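Local coordinates for putative lipoprotein (Bacteroides fragilis, PDB 3QNK), which probably binds glycans at the cell surface, as a putative outer-membrane lipoprotein of the SusD family, at residues 23-28 against 176-181; 240-245 against 386-391; 361-366 against 448-453. All coordinates share one frame; numbering follows the deposited sequence.

Contact 1: 23-28 against 176-181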
loop_
_atom_site.group_PDB
_atom_site.type_symbol
_atom_site.label_atom_id
_atom_site.label_comp_id
_atom_site.label_asym_id
_atom_site.label_seq_id
_atom_site.Cartn_x
_atom_site.Cartn_y
_atom_site.Cartn_z
ATOM N N TYR B 23 -2.461 20.374 -7.119
ATOM C CA TYR B 23 -2.371 19.774 -5.790
ATOM C C TYR B 23 -3.759 19.311 -5.335
ATOM O O TYR B 23 -3.903 18.182 -4.855
ATOM C CB TYR B 23 -1.762 20.775 -4.782
ATOM C CG TYR B 23 -1.373 20.166 -3.453
ATOM C CD1 TYR B 23 -2.340 19.848 -2.496
ATOM C CD2 TYR B 23 -0.040 19.912 -3.143
ATOM C CE1 TYR B 23 -1.991 19.251 -1.288
ATOM C CE2 TYR B 23 0.321 19.311 -1.938
ATOM C CZ TYR B 23 -0.660 18.987 -1.012
ATOM O OH TYR B 23 -0.312 18.431 0.189
ATOM N N VAL B 24 -4.785 20.178 -5.506
ATOM C CA VAL B 24 -6.167 19.879 -5.112
ATOM C C VAL B 24 -6.700 18.724 -5.994
ATOM O O VAL B 24 -7.358 17.836 -5.466
ATOM C CB VAL B 24 -7.055 21.138 -5.129
ATOM C CG1 VAL B 24 -8.475 20.834 -4.675
ATOM C CG2 VAL B 24 -6.457 22.221 -4.247
ATOM N N ASN B 25 -6.316 18.672 -7.290
ATOM C CA ASN B 25 -6.696 17.562 -8.180
ATOM C C ASN B 25 -6.138 16.246 -7.666
ATOM O O ASN B 25 -6.831 15.221 -7.728
ATOM C CB ASN B 25 -6.201 17.793 -9.611
ATOM C CG ASN B 25 -6.885 18.889 -10.401
ATOM O OD1 ASN B 25 -7.725 19.664 -9.905
ATOM N ND2 ASN B 25 -6.513 18.977 -11.665
ATOM N N ASP B 26 -4.893 16.285 -7.120
ATOM C CA ASP B 26 -4.238 15.120 -6.527
ATOM C C ASP B 26 -5.004 14.655 -5.301
ATOM O O ASP B 26 -5.120 13.447 -5.074
ATOM C CB ASP B 26 -2.785 15.441 -6.176
ATOM C CG ASP B 26 -1.978 14.257 -5.682
ATOM O OD1 ASP B 26 -1.928 13.238 -6.400
ATOM O OD2 ASP B 26 -1.338 14.377 -4.601
ATOM N N LEU B 27 -5.549 15.614 -4.518
ATOM C CA LEU B 27 -6.325 15.299 -3.317
ATOM C C LEU B 27 -7.642 14.640 -3.708
ATOM O O LEU B 27 -8.065 13.691 -3.049
ATOM C CB LEU B 27 -6.563 16.538 -2.439
ATOM C CG LEU B 27 -5.339 17.173 -1.797
ATOM C CD1 LEU B 27 -5.679 18.520 -1.206
ATOM C CD2 LEU B 27 -4.788 16.311 -0.719
ATOM N N TYR B 28 -8.261 15.093 -4.798
ATOM C CA TYR B 28 -9.483 14.461 -5.297
ATOM C C TYR B 28 -9.161 13.056 -5.796
ATOM O O TYR B 28 -9.952 12.138 -5.590
ATOM C CB TYR B 28 -10.123 15.282 -6.428
ATOM C CG TYR B 28 -11.038 16.398 -5.974
ATOM C CD1 TYR B 28 -12.355 16.135 -5.585
ATOM C CD2 TYR B 28 -10.628 17.731 -6.029
ATOM C CE1 TYR B 28 -13.220 17.169 -5.210
ATOM C CE2 TYR B 28 -11.476 18.769 -5.638
ATOM C CZ TYR B 28 -12.776 18.486 -5.242
ATOM O OH TYR B 28 -13.616 19.511 -4.854
ATOM N N LYS B 176 -17.214 21.379 -13.285
ATOM C CA LYS B 176 -18.251 20.428 -12.845
ATOM C C LYS B 176 -17.572 19.110 -12.435
ATOM O O LYS B 176 -16.695 18.646 -13.166
ATOM C CB LYS B 176 -19.304 20.208 -13.943
ATOM N N GLY B 177 -17.921 18.583 -11.250
ATOM C CA GLY B 177 -17.330 17.375 -10.656
ATOM C C GLY B 177 -16.728 17.611 -9.264
ATOM O O GLY B 177 -16.601 16.685 -8.446
ATOM N N ARG B 178 -16.369 18.892 -8.987
ATOM C CA ARG B 178 -15.808 19.390 -7.728
ATOM C C ARG B 178 -16.847 19.255 -6.573
ATOM O O ARG B 178 -18.023 18.969 -6.814
ATOM C CB ARG B 178 -15.366 20.874 -7.907
ATOM C CG ARG B 178 -14.104 21.125 -8.766
ATOM C CD ARG B 178 -13.505 22.536 -8.528
ATOM N NE ARG B 178 -12.354 22.882 -9.386
ATOM C CZ ARG B 178 -11.074 22.551 -9.156
ATOM N NH1 ARG B 178 -10.745 21.825 -8.091
ATOM N NH2 ARG B 178 -10.124 22.922 -10.005
ATOM N N ALA B 179 -16.415 19.462 -5.328
ATOM C CA ALA B 179 -17.304 19.449 -4.172
ATOM C C ALA B 179 -18.124 20.743 -4.114
ATOM O O ALA B 179 -17.578 21.837 -4.257
ATOM C CB ALA B 179 -16.488 19.297 -2.910
ATOM N N THR B 180 -19.432 20.622 -3.895
ATOM C CA THR B 180 -20.346 21.773 -3.785
ATOM C C THR B 180 -20.773 21.991 -2.349
ATOM O O THR B 180 -20.471 21.159 -1.479
ATOM C CB THR B 180 -21.591 21.536 -4.653
ATOM O OG1 THR B 180 -22.176 20.240 -4.360
ATOM C CG2 THR B 180 -21.287 21.696 -6.144
ATOM N N LYS B 181 -21.506 23.090 -2.103
ATOM C CA LYS B 181 -22.088 23.426 -0.808
ATOM C C LYS B 181 -23.039 22.272 -0.416
ATOM O O LYS B 181 -22.980 21.768 0.707
ATOM C CB LYS B 181 -22.810 24.773 -0.940
ATOM C CG LYS B 181 -23.239 25.478 0.333
ATOM C CD LYS B 181 -24.000 26.756 -0.052
ATOM C CE LYS B 181 -23.736 27.929 0.864
ATOM N NZ LYS B 181 -22.314 28.408 0.834
#

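Contact 2: 240-245 against 386-391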
loop_
_atom_site.group_PDB
_atom_site.type_symbol
_atom_site.label_atom_id
_atom_site.label_comp_id
_atom_site.label_asym_id
_atom_site.label_seq_id
_atom_site.Cartn_x
_atom_site.Cartn_y
_atom_site.Cartn_z
ATOM N N PHE B 240 -22.698 14.224 -5.212
ATOM C CA PHE B 240 -21.256 14.008 -5.324
ATOM C C PHE B 240 -20.977 12.634 -5.899
ATOM O O PHE B 240 -21.514 11.637 -5.414
ATOM C CB PHE B 240 -20.514 14.191 -3.967
ATOM C CG PHE B 240 -19.006 14.255 -4.122
ATOM C CD1 PHE B 240 -18.382 15.406 -4.603
ATOM C CD2 PHE B 240 -18.217 13.158 -3.828
ATOM C CE1 PHE B 240 -16.998 15.447 -4.790
ATOM C CE2 PHE B 240 -16.828 13.207 -3.997
ATOM C CZ PHE B 240 -16.229 14.352 -4.470
ATOM N N ASP B 241 -20.127 12.585 -6.933
ATOM C CA ASP B 241 -19.734 11.330 -7.577
ATOM C C ASP B 241 -18.274 11.344 -8.050
ATOM O O ASP B 241 -17.604 12.382 -8.024
ATOM C CB ASP B 241 -20.664 10.991 -8.763
ATOM C CG ASP B 241 -20.669 11.964 -9.948
ATOM O OD1 ASP B 241 -19.902 12.972 -9.915
ATOM O OD2 ASP B 241 -21.444 11.728 -10.901
ATOM N N VAL B 242 -17.801 10.165 -8.471
ATOM C CA VAL B 242 -16.495 9.902 -9.056
ATOM C C VAL B 242 -16.701 8.937 -10.225
ATOM O O VAL B 242 -17.470 7.980 -10.103
ATOM C CB VAL B 242 -15.399 9.404 -8.062
ATOM C CG1 VAL B 242 -14.896 10.531 -7.182
ATOM C CG2 VAL B 242 -15.874 8.253 -7.218
ATOM N N GLN B 243 -16.068 9.214 -11.363
ATOM C CA GLN B 243 -16.120 8.315 -12.516
ATOM C C GLN B 243 -14.910 7.424 -12.346
ATOM O O GLN B 243 -13.780 7.858 -12.566
ATOM C CB GLN B 243 -16.175 9.062 -13.867
ATOM C CG GLN B 243 -17.478 9.839 -14.089
ATOM C CD GLN B 243 -17.588 11.090 -13.229
ATOM O OE1 GLN B 243 -16.678 11.926 -13.174
ATOM N NE2 GLN B 243 -18.691 11.230 -12.507
ATOM N N TYR B 244 -15.139 6.243 -11.760
ATOM C CA TYR B 244 -14.085 5.297 -11.419
ATOM C C TYR B 244 -13.776 4.394 -12.586
ATOM O O TYR B 244 -14.621 3.603 -13.002
ATOM C CB TYR B 244 -14.484 4.490 -10.170
ATOM C CG TYR B 244 -13.494 3.430 -9.723
ATOM C CD1 TYR B 244 -12.202 3.771 -9.335
ATOM C CD2 TYR B 244 -13.879 2.101 -9.601
ATOM C CE1 TYR B 244 -11.298 2.804 -8.902
ATOM C CE2 TYR B 244 -12.989 1.126 -9.157
ATOM C CZ TYR B 244 -11.700 1.482 -8.803
ATOM O OH TYR B 244 -10.838 0.514 -8.354
ATOM N N LYS B 245 -12.566 4.559 -13.142
ATOM C CA LYS B 245 -12.045 3.753 -14.244
ATOM C C LYS B 245 -10.730 3.161 -13.758
ATOM O O LYS B 245 -9.706 3.848 -13.790
ATOM C CB LYS B 245 -11.884 4.579 -15.537
ATOM N N TRP B 386 -19.582 6.158 -9.877
ATOM C CA TRP B 386 -19.761 5.873 -8.454
ATOM C C TRP B 386 -20.345 7.095 -7.761
ATOM O O TRP B 386 -19.651 8.098 -7.604
ATOM C CB TRP B 386 -18.432 5.434 -7.807
ATOM C CG TRP B 386 -18.609 4.882 -6.426
ATOM C CD1 TRP B 386 -18.097 5.390 -5.267
ATOM C CD2 TRP B 386 -19.397 3.735 -6.055
ATOM N NE1 TRP B 386 -18.509 4.624 -4.190
ATOM C CE2 TRP B 386 -19.318 3.610 -4.647
ATOM C CE3 TRP B 386 -20.215 2.840 -6.770
ATOM C CZ2 TRP B 386 -19.991 2.601 -3.950
ATOM C CZ3 TRP B 386 -20.899 1.854 -6.073
ATOM C CH2 TRP B 386 -20.758 1.720 -4.685
ATOM N N ILE B 387 -21.629 7.024 -7.398
ATOM C CA ILE B 387 -22.327 8.143 -6.765
ATOM C C ILE B 387 -22.242 8.001 -5.248
ATOM O O ILE B 387 -22.986 7.219 -4.626
ATOM C CB ILE B 387 -23.772 8.290 -7.266
ATOM C CG1 ILE B 387 -23.780 8.333 -8.811
ATOM C CG2 ILE B 387 -24.400 9.532 -6.650
ATOM C CD1 ILE B 387 -25.130 8.093 -9.471
ATOM N N ILE B 388 -21.326 8.770 -4.665
ATOM C CA ILE B 388 -21.074 8.770 -3.225
ATOM C C ILE B 388 -22.267 9.444 -2.526
ATOM O O ILE B 388 -22.740 8.928 -1.534
ATOM C CB ILE B 388 -19.679 9.416 -2.899
ATOM C CG1 ILE B 388 -18.534 8.590 -3.563
ATOM C CG2 ILE B 388 -19.449 9.494 -1.395
ATOM C CD1 ILE B 388 -17.208 9.301 -3.787
ATOM N N LEU B 389 -22.796 10.531 -3.070
ATOM C CA LEU B 389 -23.938 11.204 -2.468
ATOM C C LEU B 389 -25.032 11.507 -3.522
ATOM O O LEU B 389 -24.772 12.190 -4.521
ATOM C CB LEU B 389 -23.503 12.501 -1.749
ATOM C CG LEU B 389 -22.459 12.415 -0.616
ATOM C CD1 LEU B 389 -21.888 13.821 -0.317
ATOM C CD2 LEU B 389 -23.069 11.842 0.643
ATOM N N ARG B 390 -26.246 10.952 -3.282
ATOM C CA ARG B 390 -27.483 11.104 -4.063
ATOM C C ARG B 390 -28.536 11.886 -3.277
ATOM O O ARG B 390 -28.621 11.727 -2.053
ATOM C CB ARG B 390 -28.079 9.730 -4.355
ATOM C CG ARG B 390 -27.613 8.982 -5.580
ATOM C CD ARG B 390 -28.036 7.515 -5.406
ATOM N NE ARG B 390 -29.483 7.408 -5.494
ATOM C CZ ARG B 390 -30.216 6.393 -5.076
ATOM N NH1 ARG B 390 -29.644 5.331 -4.533
ATOM N NH2 ARG B 390 -31.525 6.413 -5.226
ATOM N N TYR B 391 -29.416 12.618 -3.975
ATOM C CA TYR B 391 -30.505 13.371 -3.337
ATOM C C TYR B 391 -31.458 12.453 -2.509
ATOM O O TYR B 391 -31.945 12.890 -1.467
ATOM C CB TYR B 391 -31.300 14.161 -4.385
ATOM C CG TYR B 391 -32.211 15.242 -3.837
ATOM C CD1 TYR B 391 -31.840 16.005 -2.731
ATOM C CD2 TYR B 391 -33.407 15.559 -4.474
ATOM C CE1 TYR B 391 -32.665 17.014 -2.237
ATOM C CE2 TYR B 391 -34.227 16.587 -4.006
ATOM C CZ TYR B 391 -33.851 17.315 -2.888
ATOM O OH TYR B 391 -34.641 18.345 -2.445
#

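Contact 3: 361-366 against 448-453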
loop_
_atom_site.group_PDB
_atom_site.type_symbol
_atom_site.label_atom_id
_atom_site.label_comp_id
_atom_site.label_asym_id
_atom_site.label_seq_id
_atom_site.Cartn_x
_atom_site.Cartn_y
_atom_site.Cartn_z
ATOM N N VAL B 361 -25.526 -8.195 -9.357
ATOM C CA VAL B 361 -25.966 -6.804 -9.237
ATOM C C VAL B 361 -26.201 -6.172 -10.673
ATOM O O VAL B 361 -25.559 -6.579 -11.662
ATOM C CB VAL B 361 -24.947 -5.986 -8.399
ATOM C CG1 VAL B 361 -23.619 -5.827 -9.152
ATOM C CG2 VAL B 361 -25.498 -4.616 -8.029
ATOM N N TRP B 362 -27.152 -5.222 -10.766
ATOM C CA TRP B 362 -27.366 -4.364 -11.945
ATOM C C TRP B 362 -26.904 -2.900 -11.534
ATOM O O TRP B 362 -25.692 -2.603 -11.543
ATOM C CB TRP B 362 -28.823 -4.405 -12.462
ATOM C CG TRP B 362 -28.965 -3.878 -13.850
ATOM C CD1 TRP B 362 -28.255 -2.866 -14.421
ATOM C CD2 TRP B 362 -29.848 -4.376 -14.867
ATOM N NE1 TRP B 362 -28.639 -2.695 -15.736
ATOM C CE2 TRP B 362 -29.622 -3.605 -16.035
ATOM C CE3 TRP B 362 -30.751 -5.460 -14.937
ATOM C CZ2 TRP B 362 -30.311 -3.843 -17.239
ATOM C CZ3 TRP B 362 -31.448 -5.673 -16.118
ATOM C CH2 TRP B 362 -31.236 -4.865 -17.250
ATOM N N LYS B 363 -27.879 -2.047 -11.098
ATOM C CA LYS B 363 -27.709 -0.684 -10.610
ATOM C C LYS B 363 -26.668 0.136 -11.413
ATOM O O LYS B 363 -26.956 0.571 -12.524
ATOM C CB LYS B 363 -27.347 -0.682 -9.109
ATOM C CG LYS B 363 -28.271 0.211 -8.295
ATOM C CD LYS B 363 -27.578 0.722 -7.073
ATOM C CE LYS B 363 -28.517 1.431 -6.125
ATOM N NZ LYS B 363 -29.699 0.658 -5.674
ATOM N N TRP B 364 -25.455 0.303 -10.863
ATOM C CA TRP B 364 -24.383 1.084 -11.464
ATOM C C TRP B 364 -23.657 0.338 -12.599
ATOM O O TRP B 364 -22.738 0.923 -13.170
ATOM C CB TRP B 364 -23.404 1.610 -10.396
ATOM C CG TRP B 364 -23.172 0.663 -9.258
ATOM C CD1 TRP B 364 -23.802 0.658 -8.045
ATOM C CD2 TRP B 364 -22.327 -0.495 -9.277
ATOM N NE1 TRP B 364 -23.363 -0.415 -7.287
ATOM C CE2 TRP B 364 -22.461 -1.138 -8.022
ATOM C CE3 TRP B 364 -21.444 -1.039 -10.230
ATOM C CZ2 TRP B 364 -21.727 -2.274 -7.683
ATOM C CZ3 TRP B 364 -20.721 -2.167 -9.894
ATOM C CH2 TRP B 364 -20.866 -2.774 -8.632
ATOM N N ILE B 365 -24.063 -0.900 -12.958
ATOM C CA ILE B 365 -23.505 -1.555 -14.144
ATOM C C ILE B 365 -24.442 -1.162 -15.304
ATOM O O ILE B 365 -25.626 -1.501 -15.270
ATOM C CB ILE B 365 -23.268 -3.082 -14.048
ATOM C CG1 ILE B 365 -22.275 -3.405 -12.919
ATOM C CG2 ILE B 365 -22.715 -3.606 -15.396
ATOM C CD1 ILE B 365 -22.156 -4.877 -12.567
ATOM N N ASP B 366 -23.924 -0.397 -16.298
ATOM C CA ASP B 366 -24.700 0.102 -17.432
ATOM C C ASP B 366 -24.923 -0.996 -18.494
ATOM O O ASP B 366 -24.428 -0.891 -19.615
ATOM C CB ASP B 366 -24.023 1.337 -18.052
ATOM C CG ASP B 366 -24.912 2.269 -18.874
ATOM O OD1 ASP B 366 -26.061 1.860 -19.218
ATOM O OD2 ASP B 366 -24.460 3.411 -19.172
ATOM N N ALA B 448 -29.225 -0.313 -1.755
ATOM C CA ALA B 448 -28.594 -1.616 -1.950
ATOM C C ALA B 448 -27.424 -1.476 -2.941
ATOM O O ALA B 448 -27.557 -0.772 -3.935
ATOM C CB ALA B 448 -29.614 -2.629 -2.448
ATOM N N PHE B 449 -26.267 -2.070 -2.632
ATOM C CA PHE B 449 -25.048 -2.102 -3.475
ATOM C C PHE B 449 -24.417 -0.744 -3.604
ATOM O O PHE B 449 -23.628 -0.514 -4.529
ATOM C CB PHE B 449 -25.282 -2.758 -4.857
ATOM C CG PHE B 449 -25.978 -4.073 -4.655
ATOM C CD1 PHE B 449 -25.364 -5.097 -3.928
ATOM C CD2 PHE B 449 -27.311 -4.242 -5.043
ATOM C CE1 PHE B 449 -26.046 -6.285 -3.646
ATOM C CE2 PHE B 449 -27.999 -5.415 -4.735
ATOM C CZ PHE B 449 -27.352 -6.442 -4.066
ATOM N N GLU B 450 -24.695 0.139 -2.637
ATOM C CA GLU B 450 -24.112 1.483 -2.627
ATOM C C GLU B 450 -23.241 1.684 -1.405
ATOM O O GLU B 450 -23.086 2.808 -0.957
ATOM C CB GLU B 450 -25.189 2.548 -2.721
ATOM C CG GLU B 450 -25.695 2.708 -4.140
ATOM C CD GLU B 450 -26.722 3.811 -4.250
ATOM O OE1 GLU B 450 -26.340 4.971 -4.539
ATOM O OE2 GLU B 450 -27.903 3.522 -3.958
ATOM N N GLU B 451 -22.652 0.589 -0.893
ATOM C CA GLU B 451 -21.710 0.558 0.231
ATOM C C GLU B 451 -22.290 1.179 1.523
ATOM O O GLU B 451 -21.553 1.836 2.271
ATOM C CB GLU B 451 -20.364 1.236 -0.155
ATOM C CG GLU B 451 -19.159 0.488 0.392
ATOM C CD GLU B 451 -17.771 1.087 0.208
ATOM O OE1 GLU B 451 -17.482 1.636 -0.891
ATOM O OE2 GLU B 451 -16.950 0.933 1.151
ATOM N N GLN B 452 -23.579 0.921 1.830
ATOM C CA GLN B 452 -24.166 1.479 3.058
ATOM C C GLN B 452 -24.653 0.430 4.039
ATOM O O GLN B 452 -24.589 0.655 5.231
ATOM C CB GLN B 452 -25.341 2.401 2.709
ATOM C CG GLN B 452 -24.957 3.787 2.227
ATOM C CD GLN B 452 -25.838 4.839 2.826
ATOM O OE1 GLN B 452 -26.099 4.893 4.058
ATOM N NE2 GLN B 452 -26.218 5.758 1.973
ATOM N N ARG B 453 -25.147 -0.711 3.547
ATOM C CA ARG B 453 -25.736 -1.769 4.356
ATOM C C ARG B 453 -24.871 -2.170 5.537
ATOM O O ARG B 453 -25.382 -2.360 6.648
ATOM C CB ARG B 453 -26.045 -3.003 3.491
ATOM C CG ARG B 453 -26.804 -4.122 4.209
ATOM C CD ARG B 453 -28.059 -3.588 4.838
ATOM N NE ARG B 453 -28.785 -4.640 5.517
ATOM C CZ ARG B 453 -29.948 -4.460 6.112
ATOM N NH1 ARG B 453 -30.514 -3.257 6.133
ATOM N NH2 ARG B 453 -30.568 -5.479 6.679
#

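Contact 1: 23-28 against 176-181
Y28, on the helix 17-29, reaches across to the loop segment 176-181 and meets R178 and A179 there. Its CB already points toward the loop, and a chi1 of -85°, which turns the ring away from its own carbonyl, makes it stand out from the helix and puts its phenol end at the loop backbone. Along the ring, Y28 CE2 lies 4.0 Å from R178 NH1, and on the other side Y28 CE1 comes to 3.9 Å from A179 N. CZ of Y28 is next, 3.8 Å from the same A179 N. At the tip, Y28 OH accepts a nearly straight hydrogen bond from A179 N (2.8 Å, N-H...O 166°), the amide approaching the ring at its edge. The methyl of A179 lies alongside the same oxygen, A179 CB to Y28 OH 3.5 Å, and E110 of helix 101-126 hydrogen-bonds to that hydroxyl through OE1, giving the phenol oxygen two polar partners. This is a bond from a helical side chain to the backbone of the connection between helix 149-166 and helix 181-194, in the helical part of the SusD fold, an alpha-alpha superhelix; T180 then caps helix 181-194 as its N-cap, OG1 bonding to the backbone N of A183. The R178 side chain, stretched out as far as NE, runs back toward helix 17-29. Its guanidinium is turned 62° from the Y28 ring, and V24 CG1 sits at the guanidinium edge, 4.2 Å from R178 NH1. N25 OD1 approaches the same group obliquely, 4.0 Å from R178 NH2, too far for a hydrogen bond, while N25 ND2 bonds instead to the backbone O of I8 of the second subunit.

Contact 2: 240-245 against 386-391
F240 and L389 face each other as an antiparallel hydrogen-bonded pair, and their backbones are joined twice: F240 N gives to L389 O (3.0 Å), and L389 N to F240 O (2.9 Å). This is the densely packed end. The CB of F240 rests on the L389 methyl CD1 at 3.9 Å, L389 leans on A186, L187 and R190 of helix 181-194, and the F240 ring meets F113 edge-to-face. Beside the pair, I388 runs in the same direction as the F240 ring, its CD1 at the ring edge 3.9 Å from F240 CE2. The one methyl serves two neighbours, for V242 CG2 is 3.8 Å from I388 CD1. I388 and L389 both stand opposite F240 in a classic beta bulge, where the chain turns a corner between strands 384-387 and 389-390 while both remain paired with strand 238-244. Beyond the bulge the pairing resumes at V242 and W386, where V242 N bonds to W386 O (2.9 Å) and W386 N returns a bond to V242 O (2.8 Å). V242 CG2 also lies at the edge of the indole. Packing is sparser on the face that carries D241 and I387: these two side chains cover little of each other, D241 CB lying instead against the W386 carbonyl. D241 is partly exposed, whereas I387 is buried against W228. I388 and V242 are partly exposed as well, and a bound acetate, probably from the crystallisation liquor, lies about 4 Å from the I388 side chain.

Contact 3: 361-366 against 448-453
The apolar part of this contact is made by V361 and F449. V361 CB lies over one face of the phenyl ring, and with CG1 at a chi1 of 68° the other methyl, CG2, is left trans to the backbone N and meets the root of the ring, 3.5 Å from F449 CG. The valine and the phenylalanine pass alongside, pointing contrary ways. The same CG2 also sits above the rim of one face of the W364 indole. Among the hydrogen bonds, one runs from W364 NE1 to the backbone O of F449 (2.8 Å, 156°). The acceptor lies at the indole edge, tilted 16° from the ring plane. Main chain thus satisfies the N-H of this buried tryptophan. A weak bond from K363 NZ to A448 O (3.1 Å) accompanies it. The charged pair is looser: K363 NZ is 3.8 Å from E450 OE2, a long salt bridge between side chains roughly perpendicular to each other. Both ends have stronger partners outside, N322 OD1 for the lysine and R390 for the glutamate. K363 and W364 occupy the two central positions of a type II' beta turn, closed by I365 N to W362 O (2.7 Å), which presents both side chains to segment 448-453. That segment links helix 432-446 to helix 453-460, while the turn follows strand 360-361; helix 253-257 packs on V361 and W364, and helix 317-322 touches A448 and F449 through N322.

The three contacts run from the partly buried periphery to the core: contact 1 is centred about 19 Å from the centre of the chain, contact 2 about 9 Å and the fully buried contact 3 about 7 Å. Contacts 1 and 2 meet at F240, whose CE1 packs on Y28 and on the 177-179 backbone, and helix 181-194 is common to both, capped in one and packed upon in the other. Contacts 2 and 3 are joined by the R390-E450 salt bridge (R390 NH1 to E450 OE2 2.6 Å) and by the edge-to-face pair W386-W364. Strand pairing dominates contact 2, whereas contacts 1 and 3 fasten loops chiefly through side-chain bonds to backbone.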